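Long-range contacts in acetoacetate decarboxylase (Sphingomonas wittichii, PDB 5UPB), which is an acetoacetate decarboxylase-like lyase whose chemistry probably runs through a Schiff-base intermediate, as in other members of its family: residues V58-S63 and I126-P131; G78-E83 and V105-S110. All blocks are in the same frame, centred on the assembly; numbering follows the deposited sequence.

From the N terminus, the chain passes through strand 21-34, helix 36-42 and strand 48-50 before strand 53-65, which carries Val-58 to Ser-63, and then enters strand 80-92. That strand forms an antiparallel hairpin with strand 95-105, and interaction 2 (78-83 with 105-110) closes a short loop where strand 95-105 gives way to helix 108-116. After the helix and the short strand 121-123 the chain reaches strand 125-129, which crosses strand 53-65 in interaction 1, closing a longer loop that encloses interaction 2. The two contacts meet along neighbouring strands: backbone bonds join Gly-59 to Glu-83 and Phe-61 to Tyr-81, and the rings of Phe-61 and Tyr-81 stack.

Interaction 1: V58-S63 and I126-P131; sequences VGAFQS and ITLARP
With chi1 at 177°, Val-58 carries CG1 opposite its own amide nitrogen and beside the carbonyl carbon, and Ile-126 sets its CG2 branch in the corresponding place, so that these two methyls meet at 3.6 Å while the side chains run past one another in opposite senses. Leu-128 likewise swings CG anti to N (173°) and lays its forked end against the backbone of Val-58 to Ala-60. The motif is an orthogonal crossing of two β-strands, 53-65 and 125-129, within the strand-rich acetoacetate decarboxylase fold: the short segments run at 90° and their axes come within 6.3 Å.

Strands crossed at this angle cannot pair along their backbones, so the join is made by apolar side chains. Branched Val-58 suits the crossing point because CG1 also lies 3.9 Å from Leu-128 CB, filling the corner between Ile-126 and Leu-128. The same methyl rests on the backbone between those two residues, with Val-58 CG1 3.6 Å from Thr-127 O. Ile-126 offers only its short branch here; the longer CG1-CD1 arm turns off from the crossing, and the residue also packs against Asn-82 and Cys-151. Thr-127, between Ile-126 and Leu-128, points away from strand 53-65 and packs on Val-80 of the second subunit.

Gly-59 suits its place for a reason on the other side of its strand: a CB would point away from strand 125-129 and come 2.7 Å from Phe-61 CE1, so the lack of a side chain lets that ring lie close to its own strand. Leu-128, long enough to span the gap, is backed by Leu-28 and Val-147, which belong to neighbouring strands. Its CD2 settles 3.8 Å from Ala-60 N, and the small Ala-60 lets the same methyl come within 4.2 Å of its CB.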
ATOM      1  N   VAL A  58       0.479  -9.163  17.322  1.00 30.61           N
ATOM      2  CA  VAL A  58      -0.079  -8.403  16.215  1.00 24.37           C
ATOM      3  C   VAL A  58      -1.367  -7.780  16.719  1.00 29.62           C
ATOM      4  O   VAL A  58      -2.204  -8.480  17.302  1.00 32.66           O
ATOM      5  CB  VAL A  58      -0.394  -9.285  14.993  1.00 27.22           C
ATOM      6  CG1 VAL A  58      -1.045  -8.442  13.920  1.00 32.87           C
ATOM      7  CG2 VAL A  58       0.860 -10.001  14.524  1.00 29.45           C
ATOM      8  N   GLY A  59      -1.514  -6.479  16.538  1.00 26.64           N
ATOM      9  CA  GLY A  59      -2.693  -5.784  17.021  1.00 21.71           C
ATOM     10  C   GLY A  59      -3.234  -4.768  16.038  1.00 35.27           C
ATOM     11  O   GLY A  59      -2.511  -4.209  15.191  1.00 27.24           O
ATOM     12  N   ALA A  60      -4.526  -4.517  16.187  1.00 25.61           N
ATOM     13  CA  ALA A  60      -5.235  -3.439  15.501  1.00 23.53           C
ATOM     14  C   ALA A  60      -5.592  -2.371  16.516  1.00 30.20           C
ATOM     15  O   ALA A  60      -6.349  -2.637  17.468  1.00 28.84           O
ATOM     16  CB  ALA A  60      -6.484  -3.998  14.796  1.00 25.44           C
ATOM     17  N   PHE A  61      -5.043  -1.171  16.317  1.00 24.18           N
ATOM     18  CA  PHE A  61      -5.089  -0.087  17.281  1.00 21.94           C
ATOM     19  C   PHE A  61      -5.917   1.072  16.759  1.00 32.25           C
ATOM     20  O   PHE A  61      -5.956   1.361  15.559  1.00 26.35           O
ATOM     21  CB  PHE A  61      -3.672   0.429  17.627  1.00 24.07           C
ATOM     22  CG  PHE A  61      -2.824  -0.543  18.345  1.00 25.56           C
ATOM     23  CD1 PHE A  61      -2.216  -1.582  17.664  1.00 24.17           C
ATOM     24  CD2 PHE A  61      -2.660  -0.456  19.718  1.00 26.26           C
ATOM     25  CE1 PHE A  61      -1.434  -2.539  18.366  1.00 26.12           C
ATOM     26  CE2 PHE A  61      -1.904  -1.393  20.400  1.00 29.19           C
ATOM     27  CZ  PHE A  61      -1.297  -2.433  19.715  1.00 27.04           C
ATOM     28  N   GLN A  62      -6.534   1.766  17.696  1.00 26.04           N
ATOM     29  CA  GLN A  62      -7.305   2.974  17.415  1.00 23.98           C
ATOM     30  C   GLN A  62      -6.951   4.013  18.475  1.00 29.25           C
ATOM     31  O   GLN A  62      -7.239   3.821  19.672  1.00 27.98           O
ATOM     32  CB  GLN A  62      -8.795   2.642  17.402  1.00 28.14           C
ATOM     33  CG  GLN A  62      -9.685   3.759  16.873  1.00 31.63           C
ATOM     34  CD  GLN A  62      -9.974   4.795  17.931  1.00 35.43           C
ATOM     35  OE1 GLN A  62     -10.672   4.541  18.909  1.00 30.99           O
ATOM     36  NE2 GLN A  62      -9.408   5.956  17.765  1.00 33.87           N
ATOM     37  N   SER A  63      -6.311   5.110  18.064  1.00 26.65           N
ATOM     38  CA  SER A  63      -5.838   6.123  19.001  1.00 26.33           C
ATOM     39  C   SER A  63      -6.565   7.448  18.776  1.00 38.87           C
ATOM     40  O   SER A  63      -7.040   7.747  17.671  1.00 36.08           O
ATOM     41  CB  SER A  63      -4.328   6.327  18.884  1.00 39.65           C
ATOM     42  OG  SER A  63      -4.023   6.837  17.601  1.00 39.85           O
ATOM     43  N   ILE A 126       0.850  -4.940   8.025  1.00 26.51           N
ATOM     44  CA  ILE A 126       0.440  -5.776   9.152  1.00 25.84           C
ATOM     45  C   ILE A 126      -1.048  -6.043   9.048  1.00 29.37           C
ATOM     46  O   ILE A 126      -1.832  -5.113   8.856  1.00 28.66           O
ATOM     47  CB  ILE A 126       0.725  -5.110  10.511  1.00 25.18           C
ATOM     48  CG1 ILE A 126       2.218  -4.797  10.650  1.00 29.14           C
ATOM     49  CG2 ILE A 126       0.275  -6.030  11.655  1.00 24.25           C
ATOM     50  CD1 ILE A 126       2.533  -3.344  10.453  1.00 28.69           C
ATOM     51  N   THR A 127      -1.444  -7.308   9.190  1.00 26.23           N
ATOM     52  CA  THR A 127      -2.862  -7.646   9.228  1.00 23.37           C
ATOM     53  C   THR A 127      -3.160  -8.476  10.464  1.00 24.10           C
ATOM     54  O   THR A 127      -2.475  -9.465  10.723  1.00 24.06           O
ATOM     55  CB  THR A 127      -3.294  -8.471   8.009  1.00 29.95           C
ATOM     56  OG1 THR A 127      -3.127  -7.716   6.799  1.00 35.01           O
ATOM     57  CG2 THR A 127      -4.756  -8.883   8.199  1.00 28.95           C
ATOM     58  N   LEU A 128      -4.195  -8.078  11.196  1.00 25.19           N
ATOM     59  CA  LEU A 128      -4.806  -8.894  12.247  1.00 27.52           C
ATOM     60  C   LEU A 128      -6.192  -9.304  11.771  1.00 28.17           C
ATOM     61  O   LEU A 128      -7.009  -8.444  11.426  1.00 33.45           O
ATOM     62  CB  LEU A 128      -4.920  -8.119  13.554  1.00 27.34           C
ATOM     63  CG  LEU A 128      -5.722  -8.873  14.642  1.00 29.13           C
ATOM     64  CD1 LEU A 128      -5.022 -10.154  15.045  1.00 31.95           C
ATOM     65  CD2 LEU A 128      -5.911  -8.003  15.862  1.00 33.01           C
ATOM     66  N   ALA A 129      -6.459 -10.605  11.716  1.00 24.97           N
ATOM     67  CA  ALA A 129      -7.783 -11.094  11.359  1.00 23.49           C
ATOM     68  C   ALA A 129      -8.388 -11.849  12.534  1.00 25.72           C
ATOM     69  O   ALA A 129      -7.801 -12.823  13.008  1.00 27.64           O
ATOM     70  CB  ALA A 129      -7.752 -12.008  10.140  1.00 28.41           C
ATOM     71  N   ARG A 130      -9.540 -11.402  12.985  1.00 26.43           N
ATOM     72  CA  ARG A 130     -10.358 -12.122  13.973  1.00 29.45           C
ATOM     73  C   ARG A 130     -11.750 -12.357  13.407  1.00 28.02           C
ATOM     74  O   ARG A 130     -12.234 -11.576  12.571  1.00 29.21           O
ATOM     75  CB  ARG A 130     -10.434 -11.401  15.318  1.00 29.70           C
ATOM     76  CG  ARG A 130      -9.086 -11.010  15.792  1.00 31.05           C
ATOM     77  CD  ARG A 130      -9.006 -10.708  17.286  1.00 35.39           C
ATOM     78  NE  ARG A 130     -10.050  -9.834  17.774  1.00 37.21           N
ATOM     79  CZ  ARG A 130     -10.366  -9.687  19.064  1.00 35.90           C
ATOM     80  NH1 ARG A 130      -9.698 -10.338  20.042  1.00 30.44           N
ATOM     81  NH2 ARG A 130     -11.334  -8.855  19.384  1.00 30.51           N
ATOM     82  N   PRO A 131     -12.397 -13.445  13.807  1.00 31.81           N
ATOM     83  CA  PRO A 131     -13.744 -13.734  13.298  1.00 29.71           C
ATOM     84  C   PRO A 131     -14.759 -12.688  13.742  1.00 33.52           C
ATOM     85  O   PRO A 131     -14.885 -12.369  14.931  1.00 32.68           O
ATOM     86  CB  PRO A 131     -14.044 -15.106  13.880  1.00 30.54           C
ATOM     87  CG  PRO A 131     -13.246 -15.158  15.179  1.00 32.20           C
ATOM     88  CD  PRO A 131     -11.989 -14.376  14.878  1.00 33.31           C
TER

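Interaction 2: G78-E83 and V105-S110; sequences GAVYNE and VDKEWS
Glu-83 and Val-105 form an antiparallel non-hydrogen-bonded pair, CA atoms 4.3 Å apart, beyond which the chains diverge as 105-110 turns into a helix. Asp-106 suits the divergence because its two oxygens take two N-H groups of Asn-82: Asn-82 N reaches OD1 (2.9 Å) from above the carboxylate plane, while Asn-82 ND2 meets OD2 at 2.8 Å on the syn side. Asp-106 N bonds Asn-82 O in return. Lys-107, at the N-cap position, folds its long chain at two bonds (chi2 -68°, chi4 57°) so that NZ reaches Val-80 O (2.8 Å); Ala-77 O also accepts from it.

Tyr-81, its CG between backbone N and carbonyl carbon (chi1 68°), lies under Ser-110, small enough to set CB 3.9 Å from the ring centroid in a CH-π contact. Val-105 CG2 and Trp-109 CH2 pack obliquely on it, and Gly-78 O sits over a face of the indole. A serine in place of Tyr-81 would probably open a gap between Val-105 and Trp-109 and leave Ser-110 CB without its CH-π partner. The tyrosine ring is thus sandwiched between the start of helix 108-116 and Phe-61 of strand 53-65, which stacks on its opposite face.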
ATOM      1  N   GLY A  78      -5.934   8.787  10.101  1.00 23.75           N
ATOM      2  CA  GLY A  78      -5.107   9.236  11.191  1.00 23.70           C
ATOM      3  C   GLY A  78      -5.485   8.726  12.545  1.00 25.40           C
ATOM      4  O   GLY A  78      -4.818   9.055  13.527  1.00 26.86           O
ATOM      5  N   ALA A  79      -6.475   7.847  12.612  1.00 25.75           N
ATOM      6  CA  ALA A  79      -7.028   7.394  13.890  1.00 27.08           C
ATOM      7  C   ALA A  79      -6.874   5.904  14.125  1.00 24.35           C
ATOM      8  O   ALA A  79      -7.234   5.416  15.233  1.00 28.18           O
ATOM      9  CB  ALA A  79      -8.512   7.753  13.953  1.00 32.51           C
ATOM     10  N   VAL A  80      -6.340   5.162  13.145  1.00 26.57           N
ATOM     11  CA  VAL A  80      -6.200   3.713  13.247  1.00 22.51           C
ATOM     12  C   VAL A  80      -4.861   3.309  12.701  1.00 27.33           C
ATOM     13  O   VAL A  80      -4.338   3.928  11.763  1.00 27.09           O
ATOM     14  CB  VAL A  80      -7.315   2.938  12.503  1.00 23.62           C
ATOM     15  CG1 VAL A  80      -8.662   3.142  13.208  1.00 29.65           C
ATOM     16  CG2 VAL A  80      -7.428   3.385  11.046  1.00 27.99           C
ATOM     17  N   TYR A  81      -4.316   2.251  13.282  1.00 24.45           N
ATOM     18  CA  TYR A  81      -3.099   1.652  12.752  1.00 25.88           C
ATOM     19  C   TYR A  81      -2.997   0.211  13.216  1.00 25.98           C
ATOM     20  O   TYR A  81      -3.615  -0.189  14.196  1.00 22.62           O
ATOM     21  CB  TYR A  81      -1.876   2.436  13.164  1.00 24.80           C
ATOM     22  CG  TYR A  81      -1.546   2.396  14.640  1.00 23.08           C
ATOM     23  CD1 TYR A  81      -2.090   3.335  15.515  1.00 27.69           C
ATOM     24  CD2 TYR A  81      -0.682   1.441  15.163  1.00 31.97           C
ATOM     25  CE1 TYR A  81      -1.757   3.341  16.865  1.00 27.24           C
ATOM     26  CE2 TYR A  81      -0.370   1.432  16.545  1.00 29.03           C
ATOM     27  CZ  TYR A  81      -0.882   2.401  17.358  1.00 24.48           C
ATOM     28  OH  TYR A  81      -0.592   2.458  18.710  1.00 30.29           O
ATOM     29  N   ASN A  82      -2.200  -0.559  12.487  1.00 26.23           N
ATOM     30  CA  ASN A  82      -1.869  -1.908  12.889  1.00 25.86           C
ATOM     31  C   ASN A  82      -0.405  -1.977  13.264  1.00 27.99           C
ATOM     32  O   ASN A  82       0.434  -1.265  12.694  1.00 27.11           O
ATOM     33  CB  ASN A  82      -2.163  -2.888  11.776  1.00 27.94           C
ATOM     34  CG  ASN A  82      -3.564  -2.766  11.296  1.00 40.60           C
ATOM     35  OD1 ASN A  82      -4.489  -3.089  12.025  1.00 30.03           O
ATOM     36  ND2 ASN A  82      -3.742  -2.140  10.145  1.00 35.76           N
ATOM     37  N   GLU A  83      -0.099  -2.903  14.155  1.00 23.19           N
ATOM     38  CA  GLU A  83       1.248  -3.009  14.684  1.00 23.48           C
ATOM     39  C   GLU A  83       1.586  -4.443  15.045  1.00 27.13           C
ATOM     40  O   GLU A  83       0.738  -5.194  15.553  1.00 23.97           O
ATOM     41  CB  GLU A  83       1.396  -2.123  15.905  1.00 26.15           C
ATOM     42  CG  GLU A  83       2.773  -2.113  16.527  1.00 26.15           C
ATOM     43  CD  GLU A  83       2.892  -1.024  17.603  1.00 33.81           C
ATOM     44  OE1 GLU A  83       3.089   0.151  17.237  1.00 40.38           O
ATOM     45  OE2 GLU A  83       2.746  -1.322  18.807  1.00 36.63           O
ATOM     46  N   VAL A 105       4.882  -1.000  12.258  1.00 26.95           N
ATOM     47  CA  VAL A 105       3.596  -0.323  12.309  1.00 21.13           C
ATOM     48  C   VAL A 105       3.303   0.148  10.893  1.00 29.40           C
ATOM     49  O   VAL A 105       4.208   0.265  10.055  1.00 27.76           O
ATOM     50  CB  VAL A 105       3.614   0.840  13.355  1.00 24.97           C
ATOM     51  CG1 VAL A 105       4.553   1.984  12.929  1.00 26.14           C
ATOM     52  CG2 VAL A 105       2.234   1.393  13.605  1.00 36.55           C
ATOM     53  N   ASP A 106       2.033   0.434  10.603  1.00 26.13           N
ATOM     54  CA  ASP A 106       1.710   0.831   9.227  1.00 28.49           C
ATOM     55  C   ASP A 106       1.260   2.281   9.092  1.00 25.46           C
ATOM     56  O   ASP A 106       0.689   2.636   8.064  1.00 29.14           O
ATOM     57  CB  ASP A 106       0.682  -0.104   8.584  1.00 26.42           C
ATOM     58  CG  ASP A 106      -0.645  -0.154   9.322  1.00 26.76           C
ATOM     59  OD1 ASP A 106      -0.849   0.654  10.223  1.00 27.76           O
ATOM     60  OD2 ASP A 106      -1.510  -0.967   8.924  1.00 30.68           O
ATOM     61  N   LYS A 107       1.530   3.121  10.086  1.00 25.66           N
ATOM     62  CA  LYS A 107       1.261   4.549  10.002  1.00 26.73           C
ATOM     63  C   LYS A 107       2.468   5.265  10.596  1.00 29.35           C
ATOM     64  O   LYS A 107       2.900   4.954  11.705  1.00 27.30           O
ATOM     65  CB  LYS A 107      -0.032   4.924  10.768  1.00 23.74           C
ATOM     66  CG  LYS A 107      -1.312   4.364  10.174  1.00 28.16           C
ATOM     67  CD  LYS A 107      -1.626   5.011   8.843  1.00 23.66           C
ATOM     68  CE  LYS A 107      -2.752   4.322   8.084  1.00 23.96           C
ATOM     69  NZ  LYS A 107      -3.980   4.307   8.981  1.00 25.48           N
ATOM     70  N   GLU A 108       3.026   6.223   9.869  1.00 27.93           N
ATOM     71  CA  GLU A 108       4.269   6.817  10.342  1.00 23.09           C
ATOM     72  C   GLU A 108       4.062   7.739  11.531  1.00 23.01           C
ATOM     73  O   GLU A 108       5.027   7.974  12.274  1.00 26.57           O
ATOM     74  CB  GLU A 108       5.015   7.539   9.173  1.00 27.63           C
ATOM     75  CG  GLU A 108       4.760   9.015   9.004  1.00 27.07           C
ATOM     76  CD  GLU A 108       3.363   9.344   8.444  1.00 31.59           C
ATOM     77  OE1 GLU A 108       2.346   9.002   9.081  1.00 26.40           O
ATOM     78  OE2 GLU A 108       3.260   9.957   7.348  1.00 28.07           O
ATOM     79  N   TRP A 109       2.848   8.264  11.747  1.00 27.05           N
ATOM     80  CA  TRP A 109       2.614   9.028  12.973  1.00 32.70           C
ATOM     81  C   TRP A 109       2.751   8.155  14.200  1.00 32.29           C
ATOM     82  O   TRP A 109       3.205   8.622  15.245  1.00 27.03           O
ATOM     83  CB  TRP A 109       1.248   9.718  12.981  1.00 34.85           C
ATOM     84  CG  TRP A 109       0.088   8.944  12.443  1.00 26.35           C
ATOM     85  CD1 TRP A 109      -0.370   8.948  11.168  1.00 29.09           C
ATOM     86  CD2 TRP A 109      -0.810   8.113  13.186  1.00 23.06           C
ATOM     87  NE1 TRP A 109      -1.479   8.150  11.048  1.00 26.66           N
ATOM     88  CE2 TRP A 109      -1.780   7.630  12.274  1.00 25.19           C
ATOM     89  CE3 TRP A 109      -0.901   7.749  14.532  1.00 26.70           C
ATOM     90  CZ2 TRP A 109      -2.822   6.788  12.653  1.00 23.81           C
ATOM     91  CZ3 TRP A 109      -1.939   6.872  14.912  1.00 27.27           C
ATOM     92  CH2 TRP A 109      -2.882   6.408  13.958  1.00 29.26           C
ATOM     93  N   SER A 110       2.430   6.880  14.077  1.00 27.06           N
ATOM     94  CA  SER A 110       2.658   5.964  15.179  1.00 30.44           C
ATOM     95  C   SER A 110       4.126   5.577  15.272  1.00 25.76           C
ATOM     96  O   SER A 110       4.671   5.466  16.384  1.00 29.93           O
ATOM     97  CB  SER A 110       1.762   4.727  15.010  1.00 31.81           C
ATOM     98  OG  SER A 110       2.014   3.826  16.068  1.00 28.78           O
TER